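IroE protein (PDB 2GZS) hydrolyses the trilactone ring of enterobactin and its C-glucosylated derivatives, preferring the iron-free siderophores and usually cutting once to give linear trimers. Local coordinates at residues 23-28 with 91-96; 32-37 with 41-46; 60-65 with 254-259; 127-132 with 162-167. One frame throughout, in Å; residues are numbered along the deposited sequence.

Contact 1: residues 23-28 with 91-96; sequences GTRHYR and AYDYTP
Asp93 OD2 is held by two tyrosine hydroxyls: Tyr27 OH donates to it over 2.6 Å, reaching it from above the carboxylate plane, and Tyr79 OH is its second hydrogen-bond partner. Asp93 OD1 takes the other bond from residues 23-28, a salt bridge of 2.8 Å from Arg25 NE that arrives on its syn side. This bond is bent, with an angle of 130° at the hydrogen, and the oxygen is tilted out of the guanidinium plane. A water also donates to Asp93 OD1 at 2.7 Å. With chi3 at -48° the Arg25 chain bends, setting its head group beside Tyr92, whose CD2 lies over the centre of one guanidinium face, 3.6 Å from Arg25 CZ; the two planes are 58° apart. Asp22 pairs with Arg25 NH1, so the guanidinium bridges two acids. A methionine in place of Arg25 would probably leave Asp93 OD1 without its cationic mate and Asp22 without this ion pair. Strand 26-34 and the loop before it are thus tied to helix 87-93 through a buried carboxylate, whose negative charge is probably stabilised by the arginine and two tyrosine hydroxyls.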
loop_
_atom_site.group_PDB
_atom_site.type_symbol
_atom_site.label_atom_id
_atom_site.label_comp_id
_atom_site.label_asym_id
_atom_site.label_seq_id
_atom_site.Cartn_x
_atom_site.Cartn_y
_atom_site.Cartn_z
ATOM N N GLY A 23 20.759 5.761 7.462
ATOM C CA GLY A 23 20.669 6.272 8.812
ATOM C C GLY A 23 19.861 7.518 9.025
ATOM O O GLY A 23 19.816 8.119 10.114
ATOM N N THR A 24 19.165 8.062 8.023
ATOM C CA THR A 24 18.547 9.357 8.184
ATOM C C THR A 24 17.014 9.294 8.221
ATOM O O THR A 24 16.415 10.368 8.471
ATOM C CB THR A 24 18.871 10.291 7.013
ATOM O OG1 THR A 24 18.283 9.805 5.804
ATOM C CG2 THR A 24 20.399 10.369 6.816
ATOM N N ARG A 25 16.431 8.159 7.930
ATOM C CA ARG A 25 14.974 7.962 8.023
ATOM C C ARG A 25 14.739 6.830 9.026
ATOM O O ARG A 25 15.431 5.836 9.142
ATOM C CB ARG A 25 14.352 7.621 6.662
ATOM C CG ARG A 25 14.403 8.810 5.695
ATOM C CD ARG A 25 14.019 8.534 4.282
ATOM N NE ARG A 25 14.653 7.356 3.707
ATOM C CZ ARG A 25 15.971 7.341 3.325
ATOM N NH1 ARG A 25 16.710 8.449 3.447
ATOM N NH2 ARG A 25 16.440 6.204 2.819
ATOM N N HIS A 26 13.673 7.004 9.838
ATOM C CA HIS A 26 13.456 6.144 11.018
ATOM C C HIS A 26 11.998 5.687 11.006
ATOM O O HIS A 26 11.133 6.569 11.046
ATOM C CB HIS A 26 13.778 6.948 12.291
ATOM C CG HIS A 26 15.175 7.544 12.201
ATOM N ND1 HIS A 26 16.265 6.695 12.303
ATOM C CD2 HIS A 26 15.624 8.773 11.939
ATOM C CE1 HIS A 26 17.360 7.448 12.154
ATOM N NE2 HIS A 26 16.991 8.693 11.937
ATOM N N TYR A 27 11.786 4.384 10.906
ATOM C CA TYR A 27 10.463 3.792 10.665
ATOM C C TYR A 27 9.827 3.350 11.982
ATOM O O TYR A 27 10.508 2.863 12.878
ATOM C CB TYR A 27 10.529 2.597 9.672
ATOM C CG TYR A 27 11.155 3.111 8.368
ATOM C CD1 TYR A 27 10.403 3.608 7.338
ATOM C CD2 TYR A 27 12.541 3.079 8.255
ATOM C CE1 TYR A 27 10.944 4.092 6.134
ATOM C CE2 TYR A 27 13.116 3.567 7.075
ATOM C CZ TYR A 27 12.341 4.046 6.060
ATOM O OH TYR A 27 12.913 4.536 4.895
ATOM N N ARG A 28 8.509 3.497 12.035
ATOM C CA ARG A 28 7.712 2.970 13.174
ATOM C C ARG A 28 6.666 2.081 12.576
ATOM O O ARG A 28 5.918 2.588 11.728
ATOM C CB ARG A 28 7.085 4.127 13.941
ATOM C CG ARG A 28 6.266 3.657 15.182
ATOM C CD ARG A 28 5.907 4.901 15.972
ATOM N NE ARG A 28 6.948 5.711 16.597
ATOM C CZ ARG A 28 6.765 7.024 16.812
ATOM N NH1 ARG A 28 5.612 7.582 16.438
ATOM N NH2 ARG A 28 7.750 7.703 17.386
ATOM N N ALA A 91 8.516 11.412 0.535
ATOM C CA ALA A 91 8.810 11.857 -0.838
ATOM C C ALA A 91 10.057 11.142 -1.409
ATOM O O ALA A 91 10.025 10.961 -2.596
ATOM C CB ALA A 91 9.113 13.350 -0.857
ATOM N N TYR A 92 10.960 10.799 -0.512
ATOM C CA TYR A 92 12.141 10.024 -0.956
ATOM C C TYR A 92 11.801 8.545 -1.137
ATOM O O TYR A 92 12.016 7.933 -2.165
ATOM C CB TYR A 92 13.277 10.193 0.045
ATOM C CG TYR A 92 14.544 9.555 -0.551
ATOM C CD1 TYR A 92 15.189 10.048 -1.678
ATOM C CD2 TYR A 92 15.083 8.432 0.029
ATOM C CE1 TYR A 92 16.351 9.414 -2.189
ATOM C CE2 TYR A 92 16.202 7.770 -0.430
ATOM C CZ TYR A 92 16.815 8.291 -1.551
ATOM O OH TYR A 92 17.951 7.646 -2.024
ATOM N N ASP A 93 11.247 7.982 -0.011
ATOM C CA ASP A 93 11.079 6.517 -0.043
ATOM C C ASP A 93 10.117 5.980 -1.037
ATOM O O ASP A 93 10.216 4.836 -1.503
ATOM C CB ASP A 93 10.590 6.066 1.344
ATOM C CG ASP A 93 11.612 6.079 2.449
ATOM O OD1 ASP A 93 12.827 6.009 2.117
ATOM O OD2 ASP A 93 11.248 6.154 3.633
ATOM N N TYR A 94 9.064 6.810 -1.397
ATOM C CA TYR A 94 7.973 6.268 -2.201
ATOM C C TYR A 94 8.100 6.513 -3.680
ATOM O O TYR A 94 7.310 5.980 -4.497
ATOM C CB TYR A 94 6.616 6.830 -1.726
ATOM C CG TYR A 94 6.246 6.491 -0.284
ATOM C CD1 TYR A 94 6.980 5.646 0.531
ATOM C CD2 TYR A 94 5.086 7.076 0.230
ATOM C CE1 TYR A 94 6.584 5.374 1.857
ATOM C CE2 TYR A 94 4.681 6.825 1.536
ATOM C CZ TYR A 94 5.440 5.977 2.329
ATOM O OH TYR A 94 5.040 5.728 3.637
ATOM N N THR A 95 9.120 7.315 -4.042
ATOM C CA THR A 95 9.151 7.719 -5.436
ATOM C C THR A 95 10.245 7.046 -6.268
ATOM O O THR A 95 11.368 6.853 -5.797
ATOM C CB THR A 95 9.391 9.250 -5.563
ATOM O OG1 THR A 95 10.569 9.578 -4.799
ATOM C CG2 THR A 95 8.185 10.054 -5.103
ATOM N N PRO A 96 9.962 6.704 -7.523
ATOM C CA PRO A 96 10.968 6.141 -8.447
ATOM C C PRO A 96 11.714 7.319 -9.088
ATOM O O PRO A 96 11.280 8.496 -8.963
ATOM C CB PRO A 96 10.110 5.429 -9.513
ATOM C CG PRO A 96 8.924 6.328 -9.601
ATOM C CD PRO A 96 8.632 6.825 -8.187
HETATM O O HOH W 1 14.580 4.661 0.483
#

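Contact 2: residues 32-37 with 41-46; sequences AVPNTT and SGYPIL
With CG beside the backbone N and anti to the carbonyl carbon (chi1 -64°), Tyr43 sends its ring from the start of strand 43-48 across to the end of strand 26-34; chi2 of -68° turns one face of the ring to Pro34. The pyrrolidine comes from the opposite direction and lies over that face, its CD 3.9 Å from the centroid of the Tyr43 ring and 15° off the ring normal, a CH-pi contact displaced toward the rim. Pro34 CG reaches the same side of the ring, 3.5 Å from Tyr43 CE1. Val33 adds a lighter apolar touch: its CG1 stands 4.1 Å from Tyr43 CE2, the two side chains crossing at about a right angle. At the far end of the ring, Thr36 O lies in the ring plane, at the edge, 3.0 Å from Tyr43 OH. Pro34 O is also near that hydroxyl, at 3.4 Å.

The two strands are not neighbours in the sheet. Strand 73-79 runs between them, and its Val73 touches both Pro34 and Tyr43, so the tyrosine spans the end of an intervening strand to meet the turn that links its own strand to the preceding one. Ala38, within that turn, also packs on Tyr43. The phenol is thus carried in by a ring packed on Pro34 and Val33, and at its hydroxyl the backbone carbonyl oxygens of Thr36 and Pro34 are possible acceptors, which can offset the cost of burying a polar group beside apolar side chains.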
loop_
_atom_site.group_PDB
_atom_site.type_symbol
_atom_site.label_atom_id
_atom_site.label_comp_id
_atom_site.label_asym_id
_atom_site.label_seq_id
_atom_site.Cartn_x
_atom_site.Cartn_y
_atom_site.Cartn_z
ATOM N N ALA A 32 -1.066 -5.177 13.432
ATOM C CA ALA A 32 -2.364 -5.424 14.012
ATOM C C ALA A 32 -2.764 -6.835 13.627
ATOM O O ALA A 32 -2.938 -7.148 12.463
ATOM C CB ALA A 32 -3.425 -4.399 13.556
ATOM N N VAL A 33 -2.918 -7.730 14.642
ATOM C CA VAL A 33 -3.238 -9.135 14.400
ATOM C C VAL A 33 -4.678 -9.387 14.871
ATOM O O VAL A 33 -4.981 -8.958 16.003
ATOM C CB VAL A 33 -2.296 -10.071 15.173
ATOM C CG1 VAL A 33 -2.674 -11.511 14.962
ATOM C CG2 VAL A 33 -0.816 -9.882 14.761
ATOM N N PRO A 34 -5.515 -10.016 14.089
ATOM C CA PRO A 34 -6.899 -10.274 14.531
ATOM C C PRO A 34 -6.914 -11.141 15.805
ATOM O O PRO A 34 -6.051 -11.984 15.994
ATOM C CB PRO A 34 -7.496 -11.031 13.374
ATOM C CG PRO A 34 -6.659 -10.625 12.163
ATOM C CD PRO A 34 -5.260 -10.542 12.719
ATOM N N ASN A 35 -7.904 -10.858 16.641
ATOM C CA ASN A 35 -8.100 -11.717 17.822
ATOM C C ASN A 35 -8.978 -12.882 17.501
ATOM O O ASN A 35 -9.127 -13.750 18.363
ATOM C CB ASN A 35 -8.726 -10.872 18.936
ATOM C CG ASN A 35 -7.722 -9.978 19.591
ATOM O OD1 ASN A 35 -6.516 -10.030 19.261
ATOM N ND2 ASN A 35 -8.113 -9.163 20.562
ATOM N N THR A 36 -9.608 -12.896 16.345
ATOM C CA THR A 36 -10.335 -14.108 15.914
ATOM C C THR A 36 -9.320 -14.999 15.219
ATOM O O THR A 36 -8.292 -14.605 14.633
ATOM C CB THR A 36 -11.554 -13.666 15.126
ATOM O OG1 THR A 36 -11.237 -12.829 14.015
ATOM C CG2 THR A 36 -12.363 -12.693 16.014
ATOM N N THR A 37 -9.557 -16.294 15.311
ATOM C CA THR A 37 -8.591 -17.308 14.843
ATOM C C THR A 37 -8.405 -17.289 13.322
ATOM O O THR A 37 -9.351 -17.035 12.588
ATOM C CB THR A 37 -9.071 -18.659 15.401
ATOM O OG1 THR A 37 -8.928 -18.588 16.843
ATOM C CG2 THR A 37 -8.239 -19.837 14.934
ATOM N N SER A 41 -5.349 -21.774 6.258
ATOM C CA SER A 41 -4.285 -21.374 5.324
ATOM C C SER A 41 -3.630 -20.038 5.744
ATOM O O SER A 41 -2.659 -19.636 5.104
ATOM C CB SER A 41 -4.869 -21.317 3.902
ATOM O OG SER A 41 -6.192 -20.750 4.003
ATOM N N GLY A 42 -4.136 -19.408 6.793
ATOM C CA GLY A 42 -3.429 -18.227 7.329
ATOM C C GLY A 42 -4.217 -16.938 7.081
ATOM O O GLY A 42 -5.154 -16.883 6.306
ATOM N N TYR A 43 -3.773 -15.904 7.827
ATOM C CA TYR A 43 -4.374 -14.593 7.629
ATOM C C TYR A 43 -3.901 -13.944 6.305
ATOM O O TYR A 43 -2.726 -14.121 6.012
ATOM C CB TYR A 43 -3.993 -13.669 8.748
ATOM C CG TYR A 43 -4.428 -13.955 10.189
ATOM C CD1 TYR A 43 -5.762 -13.862 10.530
ATOM C CD2 TYR A 43 -3.392 -14.244 11.080
ATOM C CE1 TYR A 43 -6.127 -14.121 11.869
ATOM C CE2 TYR A 43 -3.747 -14.484 12.414
ATOM C CZ TYR A 43 -5.075 -14.412 12.711
ATOM O OH TYR A 43 -5.346 -14.658 14.062
ATOM N N PRO A 44 -4.823 -13.283 5.624
ATOM C CA PRO A 44 -4.332 -12.343 4.567
ATOM C C PRO A 44 -3.558 -11.264 5.289
ATOM O O PRO A 44 -3.739 -11.044 6.483
ATOM C CB PRO A 44 -5.600 -11.750 4.017
ATOM C CG PRO A 44 -6.743 -12.579 4.496
ATOM C CD PRO A 44 -6.252 -13.212 5.753
ATOM N N ILE A 45 -2.700 -10.502 4.536
ATOM C CA ILE A 45 -1.964 -9.471 5.246
ATOM C C ILE A 45 -1.809 -8.257 4.316
ATOM O O ILE A 45 -1.522 -8.500 3.132
ATOM C CB ILE A 45 -0.575 -9.972 5.735
ATOM C CG1 ILE A 45 0.177 -8.940 6.581
ATOM C CG2 ILE A 45 0.284 -10.518 4.569
ATOM C CD1 ILE A 45 1.449 -9.511 7.269
ATOM N N LEU A 46 -2.033 -7.056 4.861
ATOM C CA LEU A 46 -1.958 -5.880 3.983
ATOM C C LEU A 46 -0.925 -4.929 4.597
ATOM O O LEU A 46 -1.091 -4.522 5.745
ATOM C CB LEU A 46 -3.341 -5.257 3.887
ATOM C CG LEU A 46 -3.395 -4.067 2.878
ATOM C CD1 LEU A 46 -2.999 -4.403 1.461
ATOM C CD2 LEU A 46 -4.798 -3.470 2.921
#

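Contact 3: residues 60-65 with 254-259; sequences DELLKQ and SFRQAL
Leu62 CD2 makes the close contacts of this junction, meeting three residues of the 254-259 segment. It lies 3.8 Å from Arg256 CG, 3.9 Å from Leu259 CD1 and 4.1 Å from Phe255 CE1. The methyl therefore rests among the aliphatic root of an arginine, the branch end of a leucine and an aromatic carbon that it meets obliquely, with no hydrogen bond across the contact. Leu62 and Leu259 cross at about a right angle. Leu62 reaches this place with CG anti to the backbone N (chi1 178°) and chi2 near 66°, which carries CD2 toward the facing helix.

Both segments are helical and run nearly the same way, their axes 11.0 Å apart at closest approach and 23° from parallel. This is side-by-side helix packing within the alpha/beta-hydrolase fold of the esterase D family: helix 60-66 belongs to the region that follows strand 43-48, while helix 247-262 starts at the active-site His247. The Phe255 ring nevertheless stands about 12 Å from the side chains of Ser149 and His247.

Further out, the extended Arg256 chain carries its guanidinium past Leu62 CB toward Asp59, with which it forms a long, weak ion pair. Asp59, just before helix 60-66, also accepts a hydrogen bond from Leu62 N, so the same acid touches both partners of the central contact. Arg256 CG itself lies over the centre of one face of the neighbouring Phe255 ring. Val54 and Arg57 of helix 51-57 also touch Phe255, Arg57 touches Arg256 as well, and Leu259 packs on Leu46 and Met48 of strand 43-48.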
loop_
_atom_site.group_PDB
_atom_site.type_symbol
_atom_site.label_atom_id
_atom_site.label_comp_id
_atom_site.label_asym_id
_atom_site.label_seq_id
_atom_site.Cartn_x
_atom_site.Cartn_y
_atom_site.Cartn_z
ATOM N N ASP A 60 -12.678 1.032 15.629
ATOM C CA ASP A 60 -13.288 -0.262 15.926
ATOM C C ASP A 60 -14.365 -0.619 14.900
ATOM O O ASP A 60 -14.531 -1.832 14.696
ATOM C CB ASP A 60 -13.864 -0.276 17.356
ATOM C CG ASP A 60 -12.938 -0.749 18.456
ATOM O OD1 ASP A 60 -11.875 -1.356 18.198
ATOM O OD2 ASP A 60 -13.266 -0.505 19.653
ATOM N N GLU A 61 -15.106 0.341 14.317
ATOM C CA GLU A 61 -16.144 -0.053 13.355
ATOM C C GLU A 61 -15.497 -0.755 12.156
ATOM O O GLU A 61 -16.024 -1.733 11.686
ATOM C CB GLU A 61 -17.018 1.056 12.733
ATOM C CG GLU A 61 -17.972 0.601 11.652
ATOM C CD GLU A 61 -17.912 0.911 10.175
ATOM O OE1 GLU A 61 -16.842 1.263 9.576
ATOM O OE2 GLU A 61 -19.016 0.782 9.504
ATOM N N LEU A 62 -14.355 -0.288 11.625
ATOM C CA LEU A 62 -13.709 -0.998 10.548
ATOM C C LEU A 62 -13.215 -2.375 10.998
ATOM O O LEU A 62 -13.450 -3.320 10.284
ATOM C CB LEU A 62 -12.521 -0.148 10.000
ATOM C CG LEU A 62 -11.738 -0.850 8.864
ATOM C CD1 LEU A 62 -12.456 -1.078 7.579
ATOM C CD2 LEU A 62 -10.497 0.005 8.595
ATOM N N LEU A 63 -12.592 -2.417 12.180
ATOM C CA LEU A 63 -12.116 -3.739 12.639
ATOM C C LEU A 63 -13.247 -4.766 12.823
ATOM O O LEU A 63 -12.985 -5.891 12.452
ATOM C CB LEU A 63 -11.311 -3.518 13.919
ATOM C CG LEU A 63 -10.083 -2.561 13.805
ATOM C CD1 LEU A 63 -9.320 -2.524 15.141
ATOM C CD2 LEU A 63 -9.158 -2.973 12.667
ATOM N N LYS A 64 -14.378 -4.261 13.317
ATOM C CA LYS A 64 -15.564 -5.125 13.440
ATOM C C LYS A 64 -15.978 -5.656 12.096
ATOM O O LYS A 64 -16.201 -6.829 11.878
ATOM C CB LYS A 64 -16.646 -4.302 14.131
ATOM C CG LYS A 64 -18.007 -5.013 14.155
ATOM C CD LYS A 64 -18.967 -4.080 14.904
ATOM C CE LYS A 64 -20.406 -4.550 14.873
ATOM N NZ LYS A 64 -21.197 -3.984 13.739
ATOM N N GLN A 65 -16.041 -4.763 11.071
ATOM C CA GLN A 65 -16.490 -5.221 9.766
ATOM C C GLN A 65 -15.531 -6.209 9.087
ATOM O O GLN A 65 -15.815 -7.158 8.428
ATOM C CB GLN A 65 -16.744 -3.988 8.853
ATOM C CG GLN A 65 -17.350 -4.343 7.505
ATOM C CD GLN A 65 -18.783 -4.924 7.649
ATOM O OE1 GLN A 65 -19.514 -4.383 8.486
ATOM N NE2 GLN A 65 -19.089 -5.942 6.879
ATOM N N SER A 254 -9.883 4.669 0.233
ATOM C CA SER A 254 -9.043 3.694 -0.479
ATOM C C SER A 254 -8.368 2.746 0.559
ATOM O O SER A 254 -8.365 1.563 0.224
ATOM C CB SER A 254 -8.051 4.462 -1.369
ATOM O OG SER A 254 -7.084 5.157 -0.620
ATOM N N PHE A 255 -7.915 3.278 1.688
ATOM C CA PHE A 255 -7.260 2.285 2.594
ATOM C C PHE A 255 -8.346 1.381 3.167
ATOM O O PHE A 255 -8.105 0.187 3.349
ATOM C CB PHE A 255 -6.430 2.999 3.644
ATOM C CG PHE A 255 -6.958 3.243 5.027
ATOM C CD1 PHE A 255 -7.067 2.210 6.001
ATOM C CD2 PHE A 255 -7.343 4.508 5.450
ATOM C CE1 PHE A 255 -7.551 2.460 7.276
ATOM C CE2 PHE A 255 -7.858 4.744 6.704
ATOM C CZ PHE A 255 -7.965 3.721 7.647
ATOM N N ARG A 256 -9.505 1.945 3.515
ATOM C CA ARG A 256 -10.509 1.053 4.157
ATOM C C ARG A 256 -11.038 0.083 3.159
ATOM O O ARG A 256 -11.251 -1.108 3.444
ATOM C CB ARG A 256 -11.598 1.955 4.752
ATOM C CG ARG A 256 -11.123 2.730 5.954
ATOM C CD ARG A 256 -12.302 3.588 6.457
ATOM N NE ARG A 256 -11.771 4.691 7.240
ATOM C CZ ARG A 256 -12.082 4.867 8.515
ATOM N NH1 ARG A 256 -12.921 3.975 9.027
ATOM N NH2 ARG A 256 -11.535 5.908 9.133
ATOM N N GLN A 257 -11.294 0.462 1.908
ATOM C CA GLN A 257 -11.809 -0.456 0.920
ATOM C C GLN A 257 -10.772 -1.529 0.562
ATOM O O GLN A 257 -11.135 -2.661 0.306
ATOM C CB GLN A 257 -12.358 0.287 -0.329
ATOM C CG GLN A 257 -12.982 -0.691 -1.336
ATOM C CD GLN A 257 -14.262 -1.325 -0.783
ATOM O OE1 GLN A 257 -15.241 -0.612 -0.554
ATOM N NE2 GLN A 257 -14.282 -2.626 -0.532
ATOM N N ALA A 258 -9.478 -1.142 0.593
ATOM C CA ALA A 258 -8.458 -2.181 0.374
ATOM C C ALA A 258 -8.485 -3.230 1.500
ATOM O O ALA A 258 -8.406 -4.400 1.163
ATOM C CB ALA A 258 -7.090 -1.495 0.244
ATOM N N LEU A 259 -8.572 -2.727 2.715
ATOM C CA LEU A 259 -8.676 -3.758 3.797
ATOM C C LEU A 259 -9.907 -4.628 3.610
ATOM O O LEU A 259 -9.902 -5.841 3.770
ATOM C CB LEU A 259 -8.679 -3.018 5.125
ATOM C CG LEU A 259 -7.348 -2.486 5.601
ATOM C CD1 LEU A 259 -7.465 -1.463 6.725
ATOM C CD2 LEU A 259 -6.461 -3.680 6.081
#

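Contact 4: residues 127-132 with 162-167; sequences RIAPKV and SSYFRS
Tyr164 reaches Ala129 with the outer end of its ring. From CB the side chain runs out with CG anti to the backbone N, chi1 -167°, which carries the phenol away from its loop toward helix 117-132. The near half of the ring turns to its own segment, where CD2 lies over the centre of one face of the Phe165 ring, 3.9 Å above that plane. Next along the ring, Tyr164 CE2 packs against Ala129 CB at 3.5 Å, and Tyr164 CZ stands 3.6 Å from the same methyl. At the tip, Tyr164 OH comes to 3.1 Å from Ala129 CB, a close approach for a hydroxyl and a methyl carbon, while Pro130 N is 4.1 Å from that oxygen. No hydrogen bond crosses between the segments. The backbone at its root is held in an ST turn, in which Tyr164 N donates to Ser162 OG over 2.9 Å; Glu125 of the helix bonds to that serine hydroxyl too. Arg143 makes a cation-pi contact with the Tyr164 ring and bonds through NH1 to Tyr164 O. A serine in place of Tyr164 would probably open a gap beside the Ala129 methyl and deprive Arg143 of its cation-pi partner. The loop between helix 150-161 and strand 167-171 thus lies against helix 117-132 close to its kink at Pro130, and Ala129 packs in turn on Tyr47 of strand 43-48.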
loop_
_atom_site.group_PDB
_atom_site.type_symbol
_atom_site.label_atom_id
_atom_site.label_comp_id
_atom_site.label_asym_id
_atom_site.label_seq_id
_atom_site.Cartn_x
_atom_site.Cartn_y
_atom_site.Cartn_z
ATOM N N ARG A 127 13.651 -6.855 5.201
ATOM C CA ARG A 127 13.891 -6.549 6.618
ATOM C C ARG A 127 12.576 -6.456 7.392
ATOM O O ARG A 127 12.350 -7.169 8.394
ATOM C CB ARG A 127 14.738 -5.279 6.832
ATOM C CG ARG A 127 16.048 -5.335 6.032
ATOM C CD ARG A 127 17.005 -4.136 6.303
ATOM N NE ARG A 127 17.821 -4.129 5.070
ATOM C CZ ARG A 127 18.032 -3.117 4.214
ATOM N NH1 ARG A 127 17.502 -1.927 4.521
ATOM N NH2 ARG A 127 18.766 -3.406 3.151
ATOM N N ILE A 128 11.673 -5.564 6.949
ATOM C CA ILE A 128 10.449 -5.380 7.737
ATOM C C ILE A 128 9.514 -6.561 7.594
ATOM O O ILE A 128 9.051 -7.117 8.635
ATOM C CB ILE A 128 9.741 -4.094 7.250
ATOM C CG1 ILE A 128 10.639 -2.886 7.434
ATOM C CG2 ILE A 128 8.376 -3.981 7.962
ATOM C CD1 ILE A 128 9.910 -1.579 7.073
ATOM N N ALA A 129 9.140 -6.985 6.424
ATOM C CA ALA A 129 8.119 -8.045 6.261
ATOM C C ALA A 129 8.596 -9.335 6.943
ATOM O O ALA A 129 7.794 -9.931 7.686
ATOM C CB ALA A 129 7.770 -8.206 4.779
ATOM N N PRO A 130 9.815 -9.822 6.735
ATOM C CA PRO A 130 10.219 -11.091 7.365
ATOM C C PRO A 130 10.168 -11.015 8.877
ATOM O O PRO A 130 9.954 -12.064 9.520
ATOM C CB PRO A 130 11.661 -11.319 6.901
ATOM C CG PRO A 130 11.724 -10.579 5.588
ATOM C CD PRO A 130 10.885 -9.343 5.838
ATOM N N LYS A 131 10.412 -9.851 9.424
ATOM C CA LYS A 131 10.379 -9.723 10.870
ATOM C C LYS A 131 8.931 -9.722 11.330
ATOM O O LYS A 131 8.599 -10.470 12.269
ATOM C CB LYS A 131 11.130 -8.442 11.263
ATOM C CG LYS A 131 11.045 -8.066 12.736
ATOM C CD LYS A 131 11.312 -9.302 13.566
ATOM C CE LYS A 131 12.763 -9.712 13.672
ATOM N NZ LYS A 131 12.964 -11.004 14.401
ATOM N N VAL A 132 8.050 -8.892 10.744
ATOM C CA VAL A 132 6.723 -8.794 11.360
ATOM C C VAL A 132 5.897 -10.062 11.058
ATOM O O VAL A 132 4.947 -10.295 11.851
ATOM C CB VAL A 132 5.992 -7.507 10.923
ATOM C CG1 VAL A 132 6.821 -6.255 11.224
ATOM C CG2 VAL A 132 5.660 -7.599 9.452
ATOM N N SER A 162 8.360 -6.304 -8.055
ATOM C CA SER A 162 8.388 -7.168 -6.855
ATOM C C SER A 162 7.897 -8.565 -7.205
ATOM O O SER A 162 7.020 -8.689 -8.053
ATOM C CB SER A 162 7.458 -6.568 -5.776
ATOM O OG SER A 162 7.458 -7.425 -4.607
ATOM N N SER A 163 8.413 -9.584 -6.522
ATOM C CA SER A 163 7.731 -10.887 -6.528
ATOM C C SER A 163 7.157 -11.191 -5.155
ATOM O O SER A 163 6.705 -12.325 -4.853
ATOM C CB SER A 163 8.670 -12.033 -6.940
ATOM O OG SER A 163 9.820 -11.940 -6.095
ATOM N N TYR A 164 7.146 -10.246 -4.245
ATOM C CA TYR A 164 6.824 -10.541 -2.849
ATOM C C TYR A 164 5.344 -10.408 -2.554
ATOM O O TYR A 164 4.757 -11.101 -1.739
ATOM C CB TYR A 164 7.607 -9.584 -1.918
ATOM C CG TYR A 164 7.587 -9.990 -0.464
ATOM C CD1 TYR A 164 8.430 -11.019 -0.004
ATOM C CD2 TYR A 164 6.744 -9.352 0.429
ATOM C CE1 TYR A 164 8.419 -11.391 1.345
ATOM C CE2 TYR A 164 6.769 -9.741 1.757
ATOM C CZ TYR A 164 7.586 -10.746 2.225
ATOM O OH TYR A 164 7.451 -11.017 3.585
ATOM N N PHE A 165 4.687 -9.408 -3.173
ATOM C CA PHE A 165 3.285 -9.199 -2.938
ATOM C C PHE A 165 2.415 -9.801 -4.025
ATOM O O PHE A 165 2.837 -9.904 -5.174
ATOM C CB PHE A 165 2.947 -7.674 -2.848
ATOM C CG PHE A 165 3.704 -6.988 -1.750
ATOM C CD1 PHE A 165 3.264 -6.976 -0.416
ATOM C CD2 PHE A 165 4.899 -6.352 -2.051
ATOM C CE1 PHE A 165 4.062 -6.368 0.524
ATOM C CE2 PHE A 165 5.667 -5.769 -1.075
ATOM C CZ PHE A 165 5.229 -5.724 0.242
ATOM N N ARG A 166 1.169 -10.178 -3.703
ATOM C CA ARG A 166 0.256 -10.678 -4.704
ATOM C C ARG A 166 -0.812 -9.661 -5.086
ATOM O O ARG A 166 -1.361 -9.745 -6.192
ATOM C CB ARG A 166 -0.405 -11.963 -4.155
ATOM C CG ARG A 166 0.660 -13.077 -4.081
ATOM C CD ARG A 166 0.986 -13.590 -5.480
ATOM N NE ARG A 166 -0.044 -14.493 -5.983
ATOM C CZ ARG A 166 0.037 -15.821 -6.021
ATOM N NH1 ARG A 166 1.118 -16.440 -5.576
ATOM N NH2 ARG A 166 -0.968 -16.532 -6.501
ATOM N N SER A 167 -1.144 -8.751 -4.186
ATOM C CA SER A 167 -2.167 -7.762 -4.481
ATOM C C SER A 167 -1.600 -6.347 -4.270
ATOM O O SER A 167 -0.927 -6.085 -3.285
ATOM C CB SER A 167 -3.414 -7.954 -3.579
ATOM O OG SER A 167 -4.079 -9.129 -4.101
#

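Contacts 1 and 2 share strand 26-34, gripping it near its two ends with centres 27 Å apart; contact 2 is nested within the chain loop that contact 1 closes. Contact 3 adjoins contact 2 directly: Leu46 CD2 packs 3.6 Å from Leu259 CD2, joining strand 43-48 to helix 247-262. Contact 4 is nested in the loop closed by contact 3 but does not touch it, their nearest atoms being about 8 Å apart. Contacts 1 and 3 lie on opposite sides of the chain's centre. Neither reaches the diisopropyl phosphonate bound in the pocket of Ser149 and His247, which is about 11 Å from the Asp93 side chain and about 12 Å from that of Phe255.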